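Local coordinates for monosaccharide ABC transporter substrate-binding protein, CUT2 family (Acidothermus cellulolyticus, PDB 4RU1) that binds myo-inositol in the cleft between its two lobes and probably serves as the solute-binding component of an ABC-type sugar transporter, at residues G101-A109 and E256-Y267; I240-Q251 and T282-V292. All coordinates share one frame; numbering follows the deposited sequence.

Contact 1 (G101-A109 and E256-Y267); sequences GIPVVAFNA and EGYEAVDSLWLY. With INS (1,2,3,4,5,6-hexahydroxy-cyclohexane), chain M.
Asn-108, just past the end of strand 104-107, meets both Glu-256 at the start of the helical segment and the bound inositol. Its CB lies 3.5 Å from Glu-256 OE1. The CG atom, placed anti to the backbone N (chi1 -177°), carries the amide out toward the ligand, where the two ends divide the work. OD1 accepts from INS O5 at 2.7 Å, while ND2 donates to INS O6 at 2.9 Å and, with its other hydrogen, to Glu-256 OE1 at 3.0 Å. The bond to the glutamate is nearly straight (168°), lies in the amide plane and uses the syn lone pair of OE1, although the carboxylate plane is turned 54° from the amide. Glu-256 thus acts as a second-shell residue that fixes the rotation of a ligand-binding amide; its OE2 is held in turn by Gln-251 NE2.

Behind this polar end, strand 104-107 belongs to the parallel sheet of one lobe of a periplasmic binding protein fold, and helix 253-270 packs along it, nearly antiparallel to the strand. The alternate residues Val-105 and Phe-107 turn their side chains to the helix. Ala-260 CB sits over one face of the Phe-107 ring, displaced toward the rim, 4.1 Å from CD1. Both methyls of Val-105 meet Ser-263 OG, CG2 at 3.7 Å, and CG2 also meets Leu-264 CD2 at 3.8 Å, the Val-105 and Leu-264 side chains running antiparallel alongside one another. The Ser-263 hydroxyl donates back to Glu-259 O within the helix, which satisfies it in these apolar surroundings. Farther from the ligand, Pro-103 CB rests 4.0 Å from Tyr-267 CD2, and its ring also touches the end of Leu-264.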
loop_
_atom_site.group_PDB
_atom_site.type_symbol
_atom_site.label_atom_id
_atom_site.label_comp_id
_atom_site.label_asym_id
_atom_site.label_seq_id
_atom_site.Cartn_x
_atom_site.Cartn_y
_atom_site.Cartn_z
ATOM N N GLY A 101 2.322 5.696 -27.037
ATOM C CA GLY A 101 0.868 5.667 -27.251
ATOM C C GLY A 101 0.057 4.729 -26.367
ATOM O O GLY A 101 -1.111 4.440 -26.689
ATOM N N ILE A 102 0.699 4.132 -25.364
ATOM C CA ILE A 102 -0.019 3.231 -24.464
ATOM C C ILE A 102 -0.495 3.998 -23.265
ATOM O O ILE A 102 0.286 4.681 -22.658
ATOM C CB ILE A 102 0.865 2.043 -24.003
ATOM C CG1 ILE A 102 1.340 1.257 -25.251
ATOM C CG2 ILE A 102 0.144 1.201 -22.984
ATOM C CD1 ILE A 102 2.448 0.268 -24.963
ATOM N N PRO A 103 -1.821 3.969 -22.971
ATOM C CA PRO A 103 -2.307 4.710 -21.800
ATOM C C PRO A 103 -1.845 4.067 -20.499
ATOM O O PRO A 103 -1.849 2.807 -20.383
ATOM C CB PRO A 103 -3.802 4.590 -21.931
ATOM C CG PRO A 103 -4.054 3.344 -22.633
ATOM C CD PRO A 103 -2.927 3.287 -23.652
ATOM N N VAL A 104 -1.418 4.904 -19.561
ATOM C CA VAL A 104 -1.000 4.392 -18.258
ATOM C C VAL A 104 -1.797 5.029 -17.128
ATOM O O VAL A 104 -2.173 6.222 -17.160
ATOM C CB VAL A 104 0.491 4.595 -18.007
ATOM C CG1 VAL A 104 0.764 6.064 -18.025
ATOM C CG2 VAL A 104 0.902 3.985 -16.689
ATOM N N VAL A 105 -2.090 4.176 -16.173
ATOM C CA VAL A 105 -2.685 4.550 -14.893
ATOM C C VAL A 105 -1.724 4.122 -13.819
ATOM O O VAL A 105 -1.154 3.039 -13.919
ATOM C CB VAL A 105 -4.086 3.992 -14.715
ATOM C CG1 VAL A 105 -4.648 4.212 -13.295
ATOM C CG2 VAL A 105 -5.021 4.676 -15.732
ATOM N N ALA A 106 -1.515 4.993 -12.815
ATOM C CA ALA A 106 -0.632 4.698 -11.671
ATOM C C ALA A 106 -1.481 4.376 -10.459
ATOM O O ALA A 106 -2.646 4.785 -10.386
ATOM C CB ALA A 106 0.377 5.775 -11.415
ATOM N N PHE A 107 -0.978 3.566 -9.557
ATOM C CA PHE A 107 -1.754 3.230 -8.415
ATOM C C PHE A 107 -0.814 2.806 -7.281
ATOM O O PHE A 107 0.378 2.496 -7.497
ATOM C CB PHE A 107 -2.838 2.155 -8.713
ATOM C CG PHE A 107 -2.281 0.776 -8.925
ATOM C CD1 PHE A 107 -1.668 0.413 -10.107
ATOM C CD2 PHE A 107 -2.479 -0.183 -7.952
ATOM C CE1 PHE A 107 -1.137 -0.873 -10.295
ATOM C CE2 PHE A 107 -1.929 -1.451 -8.118
ATOM C CZ PHE A 107 -1.322 -1.797 -9.286
ATOM N N ASN A 108 -1.328 2.890 -6.052
ATOM C CA ASN A 108 -0.744 2.391 -4.826
ATOM C C ASN A 108 0.495 3.199 -4.327
ATOM O O ASN A 108 0.522 3.580 -3.151
ATOM C CB ASN A 108 -0.352 0.954 -4.885
ATOM C CG ASN A 108 0.187 0.474 -3.572
ATOM O OD1 ASN A 108 1.408 0.366 -3.415
ATOM N ND2 ASN A 108 -0.653 0.215 -2.614
ATOM N N ALA A 109 1.483 3.436 -5.191
ATOM C CA ALA A 109 2.649 4.209 -4.835
ATOM C C ALA A 109 2.941 5.220 -5.886
ATOM O O ALA A 109 2.905 4.894 -7.049
ATOM C CB ALA A 109 3.833 3.332 -4.634
ATOM N N GLU A 256 -8.159 -0.075 -5.316
ATOM C CA GLU A 256 -6.989 0.295 -6.106
ATOM C C GLU A 256 -6.788 -0.605 -7.336
ATOM O O GLU A 256 -6.641 -0.099 -8.448
ATOM C CB GLU A 256 -5.734 0.272 -5.272
ATOM C CG GLU A 256 -5.771 1.278 -4.112
ATOM C CD GLU A 256 -4.550 1.269 -3.243
ATOM O OE1 GLU A 256 -3.541 0.570 -3.506
ATOM O OE2 GLU A 256 -4.582 1.961 -2.180
ATOM N N GLY A 257 -6.775 -1.905 -7.122
ATOM C CA GLY A 257 -6.594 -2.840 -8.255
ATOM C C GLY A 257 -7.753 -2.856 -9.199
ATOM O O GLY A 257 -7.570 -2.854 -10.414
ATOM N N TYR A 258 -8.972 -2.808 -8.660
ATOM C CA TYR A 258 -10.153 -2.725 -9.482
ATOM C C TYR A 258 -10.200 -1.511 -10.372
ATOM O O TYR A 258 -10.473 -1.577 -11.590
ATOM C CB TYR A 258 -11.443 -2.828 -8.595
ATOM C CG TYR A 258 -12.734 -2.730 -9.375
ATOM C CD1 TYR A 258 -13.274 -1.493 -9.707
ATOM C CD2 TYR A 258 -13.456 -3.885 -9.729
ATOM C CE1 TYR A 258 -14.482 -1.390 -10.412
ATOM C CE2 TYR A 258 -14.667 -3.794 -10.415
ATOM C CZ TYR A 258 -15.169 -2.558 -10.759
ATOM O OH TYR A 258 -16.407 -2.500 -11.392
ATOM N N GLU A 259 -9.968 -0.362 -9.771
ATOM C CA GLU A 259 -10.050 0.848 -10.560
ATOM C C GLU A 259 -8.911 1.025 -11.559
ATOM O O GLU A 259 -9.092 1.652 -12.636
ATOM C CB GLU A 259 -10.103 2.079 -9.682
ATOM C CG GLU A 259 -11.378 2.202 -8.790
ATOM C CD GLU A 259 -12.710 2.206 -9.598
ATOM O OE1 GLU A 259 -12.642 2.690 -10.745
ATOM O OE2 GLU A 259 -13.749 1.810 -9.061
ATOM N N ALA A 260 -7.732 0.511 -11.205
ATOM C CA ALA A 260 -6.618 0.562 -12.147
ATOM C C ALA A 260 -7.057 -0.051 -13.456
ATOM O O ALA A 260 -6.830 0.491 -14.510
ATOM C CB ALA A 260 -5.400 -0.190 -11.617
ATOM N N VAL A 261 -7.764 -1.164 -13.383
ATOM C CA VAL A 261 -8.223 -1.869 -14.568
ATOM C C VAL A 261 -9.443 -1.147 -15.183
ATOM O O VAL A 261 -9.463 -0.882 -16.402
ATOM C CB VAL A 261 -8.498 -3.341 -14.324
ATOM C CG1 VAL A 261 -9.157 -3.968 -15.536
ATOM C CG2 VAL A 261 -7.212 -4.027 -13.952
ATOM N N ASP A 262 -10.486 -0.917 -14.398
ATOM C CA ASP A 262 -11.748 -0.377 -14.922
ATOM C C ASP A 262 -11.621 1.028 -15.481
ATOM O O ASP A 262 -12.334 1.372 -16.452
ATOM C CB ASP A 262 -12.834 -0.474 -13.842
ATOM C CG ASP A 262 -14.218 -0.432 -14.413
ATOM O OD1 ASP A 262 -14.567 -1.337 -15.202
ATOM O OD2 ASP A 262 -15.043 0.439 -14.030
ATOM N N SER A 263 -10.746 1.848 -14.922
ATOM C CA SER A 263 -10.464 3.157 -15.416
ATOM C C SER A 263 -9.821 3.092 -16.787
ATOM O O SER A 263 -10.099 3.951 -17.635
ATOM C CB SER A 263 -9.686 3.995 -14.410
ATOM O OG SER A 263 -8.290 3.656 -14.396
ATOM N N LEU A 264 -8.912 2.131 -16.979
ATOM C CA LEU A 264 -8.341 1.965 -18.330
ATOM C C LEU A 264 -9.429 1.547 -19.328
ATOM O O LEU A 264 -9.462 2.019 -20.494
ATOM C CB LEU A 264 -7.186 0.949 -18.324
ATOM C CG LEU A 264 -5.907 1.485 -17.759
ATOM C CD1 LEU A 264 -4.840 0.423 -17.463
ATOM C CD2 LEU A 264 -5.324 2.444 -18.765
ATOM N N TRP A 265 -10.377 0.761 -18.864
ATOM C CA TRP A 265 -11.476 0.323 -19.744
ATOM C C TRP A 265 -12.330 1.558 -20.095
ATOM O O TRP A 265 -12.670 1.737 -21.263
ATOM C CB TRP A 265 -12.295 -0.832 -19.148
ATOM C CG TRP A 265 -13.579 -1.177 -19.872
ATOM C CD1 TRP A 265 -13.746 -2.188 -20.790
ATOM C CD2 TRP A 265 -14.849 -0.533 -19.721
ATOM N NE1 TRP A 265 -15.086 -2.229 -21.207
ATOM C CE2 TRP A 265 -15.756 -1.193 -20.590
ATOM C CE3 TRP A 265 -15.298 0.552 -18.955
ATOM C CZ2 TRP A 265 -17.083 -0.811 -20.683
ATOM C CZ3 TRP A 265 -16.625 0.933 -19.054
ATOM C CH2 TRP A 265 -17.488 0.270 -19.935
ATOM N N LEU A 266 -12.662 2.424 -19.152
ATOM C CA LEU A 266 -13.381 3.642 -19.463
ATOM C C LEU A 266 -12.640 4.600 -20.403
ATOM O O LEU A 266 -13.215 5.208 -21.339
ATOM C CB LEU A 266 -13.677 4.405 -18.137
ATOM C CG LEU A 266 -14.865 4.014 -17.274
ATOM C CD1 LEU A 266 -14.766 4.663 -15.885
ATOM C CD2 LEU A 266 -16.162 4.478 -17.974
ATOM N N TYR A 267 -11.342 4.731 -20.223
ATOM C CA TYR A 267 -10.545 5.576 -21.109
ATOM C C TYR A 267 -10.534 5.022 -22.535
ATOM O O TYR A 267 -10.655 5.771 -23.480
ATOM C CB TYR A 267 -9.100 5.712 -20.614
ATOM C CG TYR A 267 -8.305 6.674 -21.428
ATOM C CD1 TYR A 267 -8.455 8.042 -21.261
ATOM C CD2 TYR A 267 -7.380 6.229 -22.337
ATOM C CE1 TYR A 267 -7.711 8.961 -22.003
ATOM C CE2 TYR A 267 -6.620 7.147 -23.088
ATOM C CZ TYR A 267 -6.797 8.504 -22.911
ATOM O OH TYR A 267 -6.014 9.452 -23.643
HETATM C C1 INS M . 1.103 -1.448 1.726
HETATM C C2 INS M . 2.069 -2.472 2.302
HETATM C C3 INS M . 2.764 -3.206 1.155
HETATM C C4 INS M . 3.377 -2.275 0.133
HETATM C C5 INS M . 2.368 -1.334 -0.443
HETATM C C6 INS M . 1.631 -0.550 0.608
HETATM O O1 INS M . 0.454 -0.668 2.741
HETATM O O2 INS M . 3.079 -1.712 2.988
HETATM O O3 INS M . 3.795 -4.002 1.771
HETATM O O4 INS M . 4.015 -3.027 -0.930
HETATM O O5 INS M . 2.964 -0.357 -1.326
HETATM O O6 INS M . 0.570 0.259 0.021
#

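Contact 2 (I240-Q251 and T282-V292); sequences IENGQLQWAIDQ and TGPFFVDKSNV. With INS (1,2,3,4,5,6-hexahydroxy-cyclohexane), chain M.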
loop_
_atom_site.group_PDB
_atom_site.type_symbol
_atom_site.label_atom_id
_atom_site.label_comp_id
_atom_site.label_asym_id
_atom_site.label_seq_id
_atom_site.Cartn_x
_atom_site.Cartn_y
_atom_site.Cartn_z
ATOM N N ILE A 240 -8.295 -6.213 16.274
ATOM C CA ILE A 240 -8.954 -4.978 16.720
ATOM C C ILE A 240 -10.023 -5.274 17.793
ATOM O O ILE A 240 -10.063 -4.661 18.814
ATOM C CB ILE A 240 -9.620 -4.263 15.519
ATOM C CG1 ILE A 240 -8.544 -3.719 14.551
ATOM C CG2 ILE A 240 -10.472 -3.114 15.926
ATOM C CD1 ILE A 240 -9.049 -3.316 13.178
ATOM N N GLU A 241 -10.839 -6.274 17.554
ATOM C CA GLU A 241 -11.862 -6.691 18.546
ATOM C C GLU A 241 -11.309 -7.037 19.949
ATOM O O GLU A 241 -11.856 -6.604 20.973
ATOM C CB GLU A 241 -12.643 -7.892 17.966
ATOM C CG GLU A 241 -13.518 -7.607 16.727
ATOM C CD GLU A 241 -13.761 -8.813 15.819
ATOM O OE1 GLU A 241 -13.677 -9.969 16.302
ATOM O OE2 GLU A 241 -14.041 -8.605 14.604
ATOM N N ASN A 242 -10.210 -7.783 19.994
ATOM C CA ASN A 242 -9.610 -8.229 21.263
ATOM C C ASN A 242 -8.535 -7.265 21.856
ATOM O O ASN A 242 -7.919 -7.574 22.888
ATOM C CB ASN A 242 -9.077 -9.660 21.175
ATOM C CG ASN A 242 -7.932 -9.827 20.201
ATOM O OD1 ASN A 242 -7.196 -8.884 19.903
ATOM N ND2 ASN A 242 -7.769 -11.029 19.698
ATOM N N GLY A 243 -8.311 -6.120 21.209
ATOM C CA GLY A 243 -7.369 -5.146 21.742
ATOM C C GLY A 243 -5.876 -5.368 21.368
ATOM O O GLY A 243 -5.045 -4.597 21.855
ATOM N N GLN A 244 -5.560 -6.348 20.536
ATOM C CA GLN A 244 -4.200 -6.589 20.089
ATOM C C GLN A 244 -3.727 -5.476 19.167
ATOM O O GLN A 244 -2.534 -5.274 19.049
ATOM C CB GLN A 244 -4.043 -7.943 19.442
ATOM C CG GLN A 244 -3.966 -9.107 20.471
ATOM C CD GLN A 244 -3.773 -10.450 19.807
ATOM O OE1 GLN A 244 -4.615 -10.894 19.029
ATOM N NE2 GLN A 244 -2.670 -11.099 20.107
ATOM N N LEU A 245 -4.645 -4.831 18.451
ATOM C CA LEU A 245 -4.335 -3.687 17.585
ATOM C C LEU A 245 -5.226 -2.510 17.933
ATOM O O LEU A 245 -6.470 -2.735 18.176
ATOM C CB LEU A 245 -4.558 -4.033 16.127
ATOM C CG LEU A 245 -3.580 -4.968 15.420
ATOM C CD1 LEU A 245 -4.095 -5.383 14.039
ATOM C CD2 LEU A 245 -2.209 -4.334 15.333
ATOM N N GLN A 246 -4.693 -1.328 18.105
ATOM C CA GLN A 246 -5.492 -0.138 18.395
ATOM C C GLN A 246 -6.425 0.239 17.258
ATOM O O GLN A 246 -7.557 0.623 17.491
ATOM C CB GLN A 246 -4.604 1.045 18.778
ATOM C CG GLN A 246 -3.599 0.782 19.901
ATOM C CD GLN A 246 -4.301 0.309 21.128
ATOM O OE1 GLN A 246 -4.271 -0.918 21.523
ATOM N NE2 GLN A 246 -4.980 1.240 21.722
ATOM N N TRP A 247 -5.933 0.134 16.028
ATOM C CA TRP A 247 -6.675 0.524 14.863
ATOM C C TRP A 247 -5.886 0.074 13.659
ATOM O O TRP A 247 -4.716 -0.286 13.796
ATOM C CB TRP A 247 -6.948 2.031 14.832
ATOM C CG TRP A 247 -5.814 2.892 15.266
ATOM C CD1 TRP A 247 -5.710 3.526 16.471
ATOM C CD2 TRP A 247 -4.656 3.316 14.497
ATOM N NE1 TRP A 247 -4.589 4.293 16.517
ATOM C CE2 TRP A 247 -3.884 4.161 15.338
ATOM C CE3 TRP A 247 -4.151 2.992 13.223
ATOM C CZ2 TRP A 247 -2.652 4.738 14.913
ATOM C CZ3 TRP A 247 -2.895 3.574 12.825
ATOM C CH2 TRP A 247 -2.196 4.441 13.669
ATOM N N ALA A 248 -6.545 0.081 12.498
ATOM C CA ALA A 248 -5.909 -0.233 11.183
ATOM C C ALA A 248 -6.403 0.819 10.244
ATOM O O ALA A 248 -7.578 1.181 10.270
ATOM C CB ALA A 248 -6.283 -1.598 10.688
ATOM N N ILE A 249 -5.530 1.310 9.401
ATOM C CA ILE A 249 -5.858 2.273 8.370
ATOM C C ILE A 249 -6.111 1.535 7.063
ATOM O O ILE A 249 -5.204 0.878 6.524
ATOM C CB ILE A 249 -4.752 3.313 8.171
ATOM C CG1 ILE A 249 -4.504 4.096 9.494
ATOM C CG2 ILE A 249 -5.067 4.202 7.024
ATOM C CD1 ILE A 249 -3.265 4.975 9.481
ATOM N N ASP A 250 -7.312 1.654 6.531
ATOM C CA ASP A 250 -7.688 0.991 5.298
ATOM C C ASP A 250 -7.460 1.934 4.107
ATOM O O ASP A 250 -7.922 3.083 4.138
ATOM C CB ASP A 250 -9.169 0.656 5.415
ATOM C CG ASP A 250 -9.694 -0.234 4.330
ATOM O OD1 ASP A 250 -8.966 -0.787 3.430
ATOM O OD2 ASP A 250 -10.932 -0.393 4.378
ATOM N N GLN A 251 -6.717 1.411 3.141
ATOM C CA GLN A 251 -6.481 2.051 1.844
ATOM C C GLN A 251 -7.250 1.432 0.699
ATOM O O GLN A 251 -7.114 1.864 -0.463
ATOM C CB GLN A 251 -4.990 2.112 1.456
ATOM C CG GLN A 251 -4.385 0.752 1.154
ATOM C CD GLN A 251 -2.934 0.816 0.665
ATOM O OE1 GLN A 251 -2.000 0.227 1.285
ATOM N NE2 GLN A 251 -2.749 1.456 -0.464
ATOM N N THR A 282 -8.676 6.346 -2.230
ATOM C CA THR A 282 -9.246 5.064 -1.790
ATOM C C THR A 282 -9.132 4.939 -0.277
ATOM O O THR A 282 -9.446 3.885 0.311
ATOM C CB THR A 282 -8.530 3.882 -2.528
ATOM O OG1 THR A 282 -7.137 3.985 -2.158
ATOM C CG2 THR A 282 -8.650 4.009 -4.011
ATOM N N GLY A 283 -8.578 5.997 0.353
ATOM C CA GLY A 283 -8.373 6.033 1.864
ATOM C C GLY A 283 -7.766 7.374 2.137
ATOM O O GLY A 283 -7.663 8.177 1.205
ATOM N N PRO A 284 -7.361 7.664 3.354
ATOM C CA PRO A 284 -7.347 6.730 4.473
ATOM C C PRO A 284 -8.699 6.670 5.166
ATOM O O PRO A 284 -9.425 7.653 5.165
ATOM C CB PRO A 284 -6.331 7.331 5.427
ATOM C CG PRO A 284 -6.416 8.792 5.176
ATOM C CD PRO A 284 -6.715 8.922 3.695
ATOM N N PHE A 285 -8.935 5.536 5.834
ATOM C CA PHE A 285 -10.051 5.388 6.748
ATOM C C PHE A 285 -9.614 4.535 7.933
ATOM O O PHE A 285 -9.112 3.419 7.728
ATOM C CB PHE A 285 -11.265 4.767 6.063
ATOM C CG PHE A 285 -12.485 4.648 6.981
ATOM C CD1 PHE A 285 -13.168 5.768 7.379
ATOM C CD2 PHE A 285 -12.939 3.386 7.389
ATOM C CE1 PHE A 285 -14.292 5.639 8.217
ATOM C CE2 PHE A 285 -14.057 3.241 8.173
ATOM C CZ PHE A 285 -14.707 4.369 8.628
ATOM N N PHE A 286 -9.819 5.039 9.153
ATOM C CA PHE A 286 -9.468 4.326 10.395
ATOM C C PHE A 286 -10.524 3.378 10.841
ATOM O O PHE A 286 -11.703 3.765 11.059
ATOM C CB PHE A 286 -9.105 5.275 11.536
ATOM C CG PHE A 286 -7.797 6.031 11.354
ATOM C CD1 PHE A 286 -7.660 7.072 10.466
ATOM C CD2 PHE A 286 -6.681 5.662 12.120
ATOM C CE1 PHE A 286 -6.435 7.754 10.290
ATOM C CE2 PHE A 286 -5.531 6.363 12.038
ATOM C CZ PHE A 286 -5.396 7.381 11.084
ATOM N N VAL A 287 -10.144 2.140 10.998
ATOM C CA VAL A 287 -11.061 1.144 11.470
ATOM C C VAL A 287 -10.606 0.779 12.877
ATOM O O VAL A 287 -9.438 0.528 13.130
ATOM C CB VAL A 287 -11.035 -0.096 10.573
ATOM C CG1 VAL A 287 -11.957 -1.183 11.078
ATOM C CG2 VAL A 287 -11.468 0.277 9.149
ATOM N N ASP A 288 -11.571 0.803 13.814
ATOM C CA ASP A 288 -11.308 0.554 15.266
ATOM C C ASP A 288 -12.476 -0.291 15.794
ATOM O O ASP A 288 -13.233 -0.847 14.986
ATOM C CB ASP A 288 -11.086 1.874 15.998
ATOM C CG ASP A 288 -12.296 2.794 15.930
ATOM O OD1 ASP A 288 -13.427 2.255 15.740
ATOM O OD2 ASP A 288 -12.110 4.024 16.057
ATOM N N LYS A 289 -12.564 -0.436 17.109
ATOM C CA LYS A 289 -13.575 -1.318 17.696
ATOM C C LYS A 289 -14.980 -0.870 17.352
ATOM O O LYS A 289 -15.874 -1.741 17.205
ATOM C CB LYS A 289 -13.427 -1.411 19.221
ATOM C CG LYS A 289 -12.490 -2.487 19.651
ATOM C CD LYS A 289 -12.443 -2.606 21.177
ATOM C CE LYS A 289 -13.711 -3.245 21.732
ATOM N NZ LYS A 289 -13.533 -3.739 23.125
ATOM N N SER A 290 -15.164 0.412 17.085
ATOM C CA SER A 290 -16.483 0.963 16.795
ATOM C C SER A 290 -17.054 0.609 15.400
ATOM O O SER A 290 -18.278 0.628 15.187
ATOM C CB SER A 290 -16.433 2.487 17.021
ATOM O OG SER A 290 -15.984 3.215 15.871
ATOM N N ASN A 291 -16.195 0.314 14.433
ATOM C CA ASN A 291 -16.651 0.063 13.071
ATOM C C ASN A 291 -16.092 -1.180 12.350
ATOM O O ASN A 291 -16.317 -1.420 11.149
ATOM C CB ASN A 291 -16.410 1.314 12.220
ATOM C CG ASN A 291 -14.944 1.746 12.195
ATOM O OD1 ASN A 291 -14.087 0.992 12.604
ATOM N ND2 ASN A 291 -14.696 2.959 11.818
ATOM N N VAL A 292 -15.322 -1.976 13.073
ATOM C CA VAL A 292 -14.713 -3.157 12.496
ATOM C C VAL A 292 -15.678 -4.245 12.031
ATOM O O VAL A 292 -15.390 -4.929 11.072
ATOM C CB VAL A 292 -13.590 -3.712 13.409
ATOM C CG1 VAL A 292 -14.118 -4.167 14.766
ATOM C CG2 VAL A 292 -12.749 -4.782 12.684
HETATM C C1 INS M . 1.103 -1.448 1.726
HETATM C C2 INS M . 2.069 -2.472 2.302
HETATM C C3 INS M . 2.764 -3.206 1.155
HETATM C C4 INS M . 3.377 -2.275 0.133
HETATM C C5 INS M . 2.368 -1.334 -0.443
HETATM C C6 INS M . 1.631 -0.550 0.608
HETATM O O1 INS M . 0.454 -0.668 2.741
HETATM O O2 INS M . 3.079 -1.712 2.988
HETATM O O3 INS M . 3.795 -4.002 1.771
HETATM O O4 INS M . 4.015 -3.027 -0.930
HETATM O O5 INS M . 2.964 -0.357 -1.326
HETATM O O6 INS M . 0.570 0.259 0.021
HETATM O O HOH W 1 -10.047 -0.064 18.701
HETATM O O HOH W 2 -10.307 3.462 2.808
#
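Phe-286 overlaps Trp-247 and Ile-249, its edge against the indole and one face over the isoleucine, all three side chains pointing the same way. The Phe-286 edge is turned to the face of the Trp-247 six-membered ring in a T-shaped pair, planes at 67° and centroids 5.1 Å apart; the CD2-CE2 edge makes the approach, toward the rim of the indole. The covered phenyl face takes a CH-pi contact from Ile-249 CG1, which lies 3.8 Å from the ring centroid. With CG1 anti to the carbonyl carbon (chi1 -60°), Ile-249 sends CG1 and CD1 over the phenyl and leaves CG2 to meet Pro-284 CB. Helix 127-140 packs on this side through Ala-133 and Arg-137, and the arginine adds a cation-pi contact to Trp-247.

Strand 285-287 is the antiparallel edge of the otherwise parallel sheet in one Rossmann-like lobe of the periplasmic binding protein fold. Ala-248 and Val-287 form a hydrogen-bonded pair, as do Asp-250 and Phe-285, with Ile-249 and Phe-286 the non-hydrogen-bonded pair between them. The bond from Asp-250 N to Phe-285 O is nearly straight, whereas the return bond from Phe-285 N to Asp-250 O bends to 139°.

Past the two ends of this pairing, other groups join the segments. Ile-240 CG2 packs 4.0 Å from Val-292 CG1, and one water bridges Gln-246 O and Lys-289 N. Near the cleft, Thr-282 OG1 donates to Gln-251 O at 2.7 Å, while Gln-251 OE1 accepts from INS O6 at 2.9 Å and its NE2 is hydrogen-bonded to Glu-256 OE2.

How the contacts relate
The centres of contact 1 and contact 2 lie about 27 Å apart, in the two lobes, yet their cleft ends converge on the same inositol. Asn-108 of contact 1 and Gln-251 of contact 2 share one ligand hydroxyl, O6. Glu-256 couples them: its OE2 is 2.6 Å from Gln-251 NE2, a probable hydrogen bond, and 3.3 Å from Thr-282 OG1, a weaker link. Strand 248-250 runs on into helix 253-270, joining the contacts through the chain as well. Asp-33, Gln-151, Arg-161, Leu-206 and Asp-231 add further ligand bonds, consistent with a closed, two-lobed binding protein gripping its solute.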